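Local structure of NAD-dependent dehydrogenase (Rhizobium meliloti, 4Z0P) at residues V141-M146 with F196-L201; A24-G29 with H296-I301. The protein reduces glyoxylate and hydroxypyruvate with NADPH as the hydride donor, as a member of the D-2-hydroxyacid dehydrogenase family. One frame throughout, in Å; residues are numbered along the deposited sequence.

Interaction 1: V141-M146 with F196-L201. With NDP (NADPH dihydro-nicotinamide-adenine-dinucleotide phosphate), chain H.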
# COMPACT_ATOMS: atom_id res chain seq x y z
N VAL A 141 -10.11 1.97 -10.84
CA VAL A 141 -10.88 2.12 -9.60
C VAL A 141 -10.96 3.60 -9.23
O VAL A 141 -9.95 4.31 -9.22
CB VAL A 141 -10.23 1.34 -8.46
CG1 VAL A 141 -10.86 1.64 -7.07
CG2 VAL A 141 -10.31 -0.15 -8.77
N THR A 142 -12.17 4.03 -8.90
CA THR A 142 -12.37 5.37 -8.35
C THR A 142 -12.49 5.27 -6.83
O THR A 142 -13.39 4.59 -6.30
CB THR A 142 -13.62 6.05 -8.94
OG1 THR A 142 -13.41 6.26 -10.34
CG2 THR A 142 -13.83 7.40 -8.28
N VAL A 143 -11.56 5.91 -6.15
CA VAL A 143 -11.60 6.05 -4.68
C VAL A 143 -12.28 7.37 -4.38
O VAL A 143 -11.87 8.43 -4.90
CB VAL A 143 -10.21 6.03 -4.04
CG1 VAL A 143 -10.32 6.14 -2.52
CG2 VAL A 143 -9.44 4.77 -4.44
N GLY A 144 -13.32 7.31 -3.57
CA GLY A 144 -14.05 8.51 -3.18
C GLY A 144 -13.85 8.73 -1.70
O GLY A 144 -14.17 7.85 -0.92
N ILE A 145 -13.33 9.90 -1.33
CA ILE A 145 -13.03 10.20 0.07
C ILE A 145 -14.03 11.19 0.61
O ILE A 145 -14.19 12.28 0.05
CB ILE A 145 -11.61 10.76 0.23
CG1 ILE A 145 -10.58 9.73 -0.28
CG2 ILE A 145 -11.34 11.10 1.69
CD1 ILE A 145 -9.21 10.32 -0.51
N MET A 146 -14.74 10.79 1.67
CA MET A 146 -15.63 11.68 2.42
C MET A 146 -14.83 12.29 3.58
O MET A 146 -14.41 11.57 4.50
CB MET A 146 -16.87 10.96 2.90
CG MET A 146 -17.83 10.65 1.76
SD MET A 146 -19.24 9.62 2.14
CE MET A 146 -20.16 10.66 3.22
N PHE A 196 -14.40 2.52 -4.23
CA PHE A 196 -13.86 2.36 -2.87
C PHE A 196 -14.18 3.64 -2.11
O PHE A 196 -13.62 4.69 -2.42
CB PHE A 196 -12.33 2.20 -2.84
CG PHE A 196 -11.77 0.91 -3.43
CD1 PHE A 196 -12.55 -0.08 -4.02
CD2 PHE A 196 -10.38 0.73 -3.41
CE1 PHE A 196 -11.96 -1.23 -4.55
CE2 PHE A 196 -9.80 -0.41 -3.95
CZ PHE A 196 -10.59 -1.38 -4.52
N LEU A 197 -15.05 3.54 -1.11
CA LEU A 197 -15.41 4.68 -0.28
C LEU A 197 -14.51 4.74 0.94
O LEU A 197 -14.45 3.76 1.69
CB LEU A 197 -16.87 4.56 0.18
CG LEU A 197 -17.38 5.70 1.08
CD1 LEU A 197 -17.35 7.02 0.34
CD2 LEU A 197 -18.78 5.41 1.56
N VAL A 198 -13.86 5.88 1.15
CA VAL A 198 -12.98 6.10 2.30
C VAL A 198 -13.57 7.18 3.18
O VAL A 198 -13.79 8.31 2.72
CB VAL A 198 -11.58 6.55 1.87
CG1 VAL A 198 -10.70 6.90 3.07
CG2 VAL A 198 -10.90 5.42 1.08
N GLY A 199 -13.82 6.85 4.44
CA GLY A 199 -14.29 7.80 5.43
C GLY A 199 -13.15 8.41 6.26
O GLY A 199 -12.46 7.70 6.99
N LEU A 200 -13.00 9.72 6.15
CA LEU A 200 -12.08 10.52 6.96
C LEU A 200 -12.78 11.76 7.50
O LEU A 200 -12.26 12.86 7.46
CB LEU A 200 -10.86 10.89 6.16
CG LEU A 200 -9.89 9.71 5.95
CD1 LEU A 200 -8.84 10.06 4.90
CD2 LEU A 200 -9.24 9.28 7.24
N LEU A 201 -13.99 11.55 8.01
CA LEU A 201 -14.80 12.59 8.64
C LEU A 201 -14.63 12.55 10.16
O LEU A 201 -14.43 11.48 10.74
CB LEU A 201 -16.29 12.35 8.36
CG LEU A 201 -16.81 12.57 6.93
CD1 LEU A 201 -18.20 11.98 6.79
CD2 LEU A 201 -16.80 14.05 6.59
PA NDP H . -10.25 18.18 9.39
O1A NDP H . -11.04 19.07 10.34
O2A NDP H . -9.02 18.75 8.78
O5B NDP H . -11.25 17.77 8.23
C5B NDP H . -12.60 17.39 8.44
C4B NDP H . -13.28 17.33 7.10
O4B NDP H . -14.58 16.78 7.32
C3B NDP H . -13.48 18.69 6.43
O3B NDP H . -13.31 18.51 5.03
C2B NDP H . -14.92 19.02 6.76
O2B NDP H . -15.57 19.86 5.83
C1B NDP H . -15.52 17.64 6.70
N9A NDP H . -16.82 17.62 7.40
C8A NDP H . -17.09 17.76 8.71
N7A NDP H . -18.37 17.69 8.99
C5A NDP H . -18.96 17.49 7.78
C6A NDP H . -20.31 17.35 7.38
N6A NDP H . -21.34 17.37 8.25
N1A NDP H . -20.57 17.16 6.05
C2A NDP H . -19.55 17.14 5.19
N3A NDP H . -18.24 17.27 5.45
C4A NDP H . -18.02 17.43 6.78
O3 NDP H . -10.00 16.83 10.24
PN NDP H . -8.76 15.83 9.93
O1N NDP H . -8.68 15.54 8.46
O2N NDP H . -7.53 16.28 10.63
O5D NDP H . -9.27 14.57 10.76
C5D NDP H . -10.47 13.93 10.37
C4D NDP H . -10.90 12.92 11.43
O4D NDP H . -10.10 11.74 11.35
C3D NDP H . -10.75 13.34 12.88
O3D NDP H . -11.83 14.19 13.29
C2D NDP H . -10.73 12.04 13.66
O2D NDP H . -12.06 11.67 14.07
C1D NDP H . -10.23 11.05 12.58
N1N NDP H . -8.95 10.43 12.91
C2N NDP H . -8.85 9.06 13.11
C3N NDP H . -7.66 8.46 13.41
C7N NDP H . -7.49 6.97 13.48
O7N NDP H . -6.46 6.53 14.02
N7N NDP H . -8.42 6.17 13.00
C4N NDP H . -6.45 9.30 13.59
C5N NDP H . -6.65 10.75 13.38
C6N NDP H . -7.82 11.26 13.04
P2B NDP H . -15.24 21.43 5.76
O1X NDP H . -13.87 21.49 5.14
O2X NDP H . -16.33 21.94 4.84
O3X NDP H . -15.30 21.96 7.14
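M146 and L197 meet on the face of the sheet that also carries G144 and G199. From M146 CB, which sits 4.1 Å from V198 O and 4.2 Å from L201 CD1, the chain runs to CG, 3.9 Å from L197 CD1, and on to SD, 3.7 Å from the same methyl; a bend at chi3 (66°) then carries the terminal CE away from L197, to within 4.3 Å of L201 CD1. L187 and F190 of helix 187-193 close over this chain. L197 CD1 also rests on the backbone, 3.5 Å from G144 O, on the face where G144 has no side chain.

The two strands are parallel neighbours near the middle of the Rossmann-fold sheet, first and fourth in chain order, and five backbone bonds join them from F196 N to T142 O through to L200 N to M146 O. The last one extends the pairing past the strand end, where L201 turns CD2 to the cofactor, 3.6 Å from O4B of NADPH.

On the other face, V143 CG1 packs against V198 CG2, I145 CG1 lies beside V198 CB, and helix 97-115 covers part of this layer. V141 supplies a CH-pi contact at the start of the pair: CG1, swung anti to the backbone N (chi1 170°), stands over the centre of the F196 ring, 3.6 Å from its centroid and 4° off the normal.

Interaction 2: A24-G29 with H296-I301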
# COMPACT_ATOMS: atom_id res chain seq x y z
N ALA A 24 11.16 12.62 28.65
CA ALA A 24 12.57 13.04 28.79
C ALA A 24 12.89 14.27 27.94
O ALA A 24 12.83 14.21 26.71
CB ALA A 24 13.50 11.90 28.41
N GLY A 25 13.22 15.37 28.59
CA GLY A 25 13.50 16.62 27.88
C GLY A 25 12.28 17.34 27.30
O GLY A 25 12.44 18.34 26.62
N ALA A 26 11.07 16.86 27.57
CA ALA A 26 9.87 17.54 27.09
C ALA A 26 9.64 18.77 27.97
O ALA A 26 9.99 18.76 29.14
CB ALA A 26 8.66 16.63 27.15
N PHE A 27 9.05 19.81 27.38
CA PHE A 27 8.64 21.03 28.09
C PHE A 27 9.74 21.59 29.00
O PHE A 27 9.58 21.65 30.21
CB PHE A 27 7.37 20.72 28.88
CG PHE A 27 6.26 20.17 28.03
CD1 PHE A 27 5.58 21.00 27.15
CD2 PHE A 27 5.90 18.84 28.11
CE1 PHE A 27 4.58 20.49 26.34
CE2 PHE A 27 4.88 18.34 27.31
CZ PHE A 27 4.23 19.17 26.42
N PRO A 28 10.88 21.97 28.40
CA PRO A 28 12.01 22.39 29.23
C PRO A 28 11.63 23.58 30.10
O PRO A 28 10.93 24.48 29.64
CB PRO A 28 13.11 22.71 28.21
CG PRO A 28 12.45 22.77 26.89
CD PRO A 28 11.23 21.90 26.97
N GLY A 29 12.04 23.55 31.36
CA GLY A 29 11.75 24.63 32.30
C GLY A 29 10.40 24.54 33.00
O GLY A 29 10.10 25.39 33.84
N HIS A 296 4.63 19.95 19.24
CA HIS A 296 3.45 20.73 18.83
C HIS A 296 2.86 21.53 19.99
O HIS A 296 2.62 22.73 19.85
CB HIS A 296 2.42 19.79 18.18
CG HIS A 296 0.98 20.18 18.36
ND1 HIS A 296 0.32 21.03 17.50
CD2 HIS A 296 0.06 19.75 19.26
CE1 HIS A 296 -0.95 21.13 17.88
NE2 HIS A 296 -1.13 20.37 18.95
N VAL A 297 2.69 20.88 21.15
CA VAL A 297 2.15 21.57 22.32
C VAL A 297 3.11 22.68 22.77
O VAL A 297 2.66 23.80 23.06
CB VAL A 297 1.84 20.60 23.48
CG1 VAL A 297 1.39 21.36 24.73
CG2 VAL A 297 0.73 19.63 23.08
N GLU A 298 4.41 22.37 22.84
CA GLU A 298 5.42 23.38 23.18
C GLU A 298 5.33 24.62 22.28
O GLU A 298 5.38 25.77 22.76
CB GLU A 298 6.82 22.81 23.08
CG GLU A 298 7.20 21.90 24.22
CD GLU A 298 8.41 21.04 23.93
OE1 GLU A 298 9.15 21.33 22.97
OE2 GLU A 298 8.63 20.06 24.67
N HIS A 299 5.18 24.37 20.98
CA HIS A 299 5.13 25.45 19.98
C HIS A 299 3.89 26.32 20.20
O HIS A 299 3.99 27.55 20.21
CB HIS A 299 5.16 24.86 18.56
CG HIS A 299 5.09 25.89 17.46
ND1 HIS A 299 6.05 26.85 17.27
CD2 HIS A 299 4.16 26.09 16.50
CE1 HIS A 299 5.72 27.61 16.24
NE2 HIS A 299 4.58 27.18 15.76
N GLN A 300 2.75 25.68 20.45
CA GLN A 300 1.50 26.42 20.70
C GLN A 300 1.53 27.20 22.01
O GLN A 300 1.05 28.33 22.06
CB GLN A 300 0.28 25.49 20.65
CG GLN A 300 0.03 24.91 19.26
CD GLN A 300 -0.06 25.98 18.16
OE1 GLN A 300 -0.74 26.99 18.31
NE2 GLN A 300 0.64 25.76 17.04
N ILE A 301 2.09 26.59 23.06
CA ILE A 301 2.30 27.31 24.33
C ILE A 301 3.14 28.58 24.07
O ILE A 301 2.81 29.66 24.56
CB ILE A 301 2.95 26.43 25.41
CG1 ILE A 301 1.96 25.40 25.93
CG2 ILE A 301 3.44 27.29 26.58
CD1 ILE A 301 2.54 24.29 26.80
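Over one face of the F27 ring stands E298 OE2, 4.0 Å above its plane and offset toward the rim. The carboxylate is turned nearly upright on the ring, the two planes lying 80° apart. The contact joins two distant parts of the chain within the substrate-binding domain of the D-2-hydroxyacid dehydrogenase fold: the loop between helix 16-23 and strand 32-34, and the C-terminal helix 290-305, which returns to pack on the five-stranded parallel sheet.

At the ring's edge V297 approaches in plane with CB, and its CG1 reaches F27 CE1 at 3.7 Å. I301 CD1 comes obliquely to the same corner of the ring, a looser contact. The ring of F294, from the preceding turn of the helix, also meets that of F27, with the planes inclined to each other. V297 and I301, one turn apart, both rest on F71 of strand 69-72, while V8 of strand 8-12 touches both F27 and I301. The phenyl group is thus buried between helix and sheet, and the more polar part of the contact lies toward the exposed P28.

E298 reaches the loop because its chain is extended beyond CG. It crosses the ring obliquely, its CG passing outside the CD1-CE1 rim, 3.5 Å from F27 CD1, before OE2 comes over the face and reaches the backbone. P28 CD flanks the same carboxylate, crossing the glutamate chain at about a right angle. F27 N donates to E298 OE2 over 2.8 Å in a nearly straight bond (N-H...O 167°), meeting the oxygen from above the carboxylate plane, 39° out of it.

Interactions 1 and 2 belong to different domains and lie on opposite sides of the chain's centre, their own centres 36 Å apart and their nearest atoms about 17 Å apart. Along the sequence, 141-146 with 196-201 is nested inside the long loop closed by 24-29 with 296-301, as expected where a C-terminal helix returns to the first domain after the cofactor domain is complete. Interaction 1 reaches NADPH directly through L200 and L201, and the L200 side chain is about 9 Å from a bound oxalate. Interaction 2 is more remote: the V297 side chain is about 13 Å from a bound oxalate. That side chain is about 10 Å from the side chain of the NADPH-binding R93.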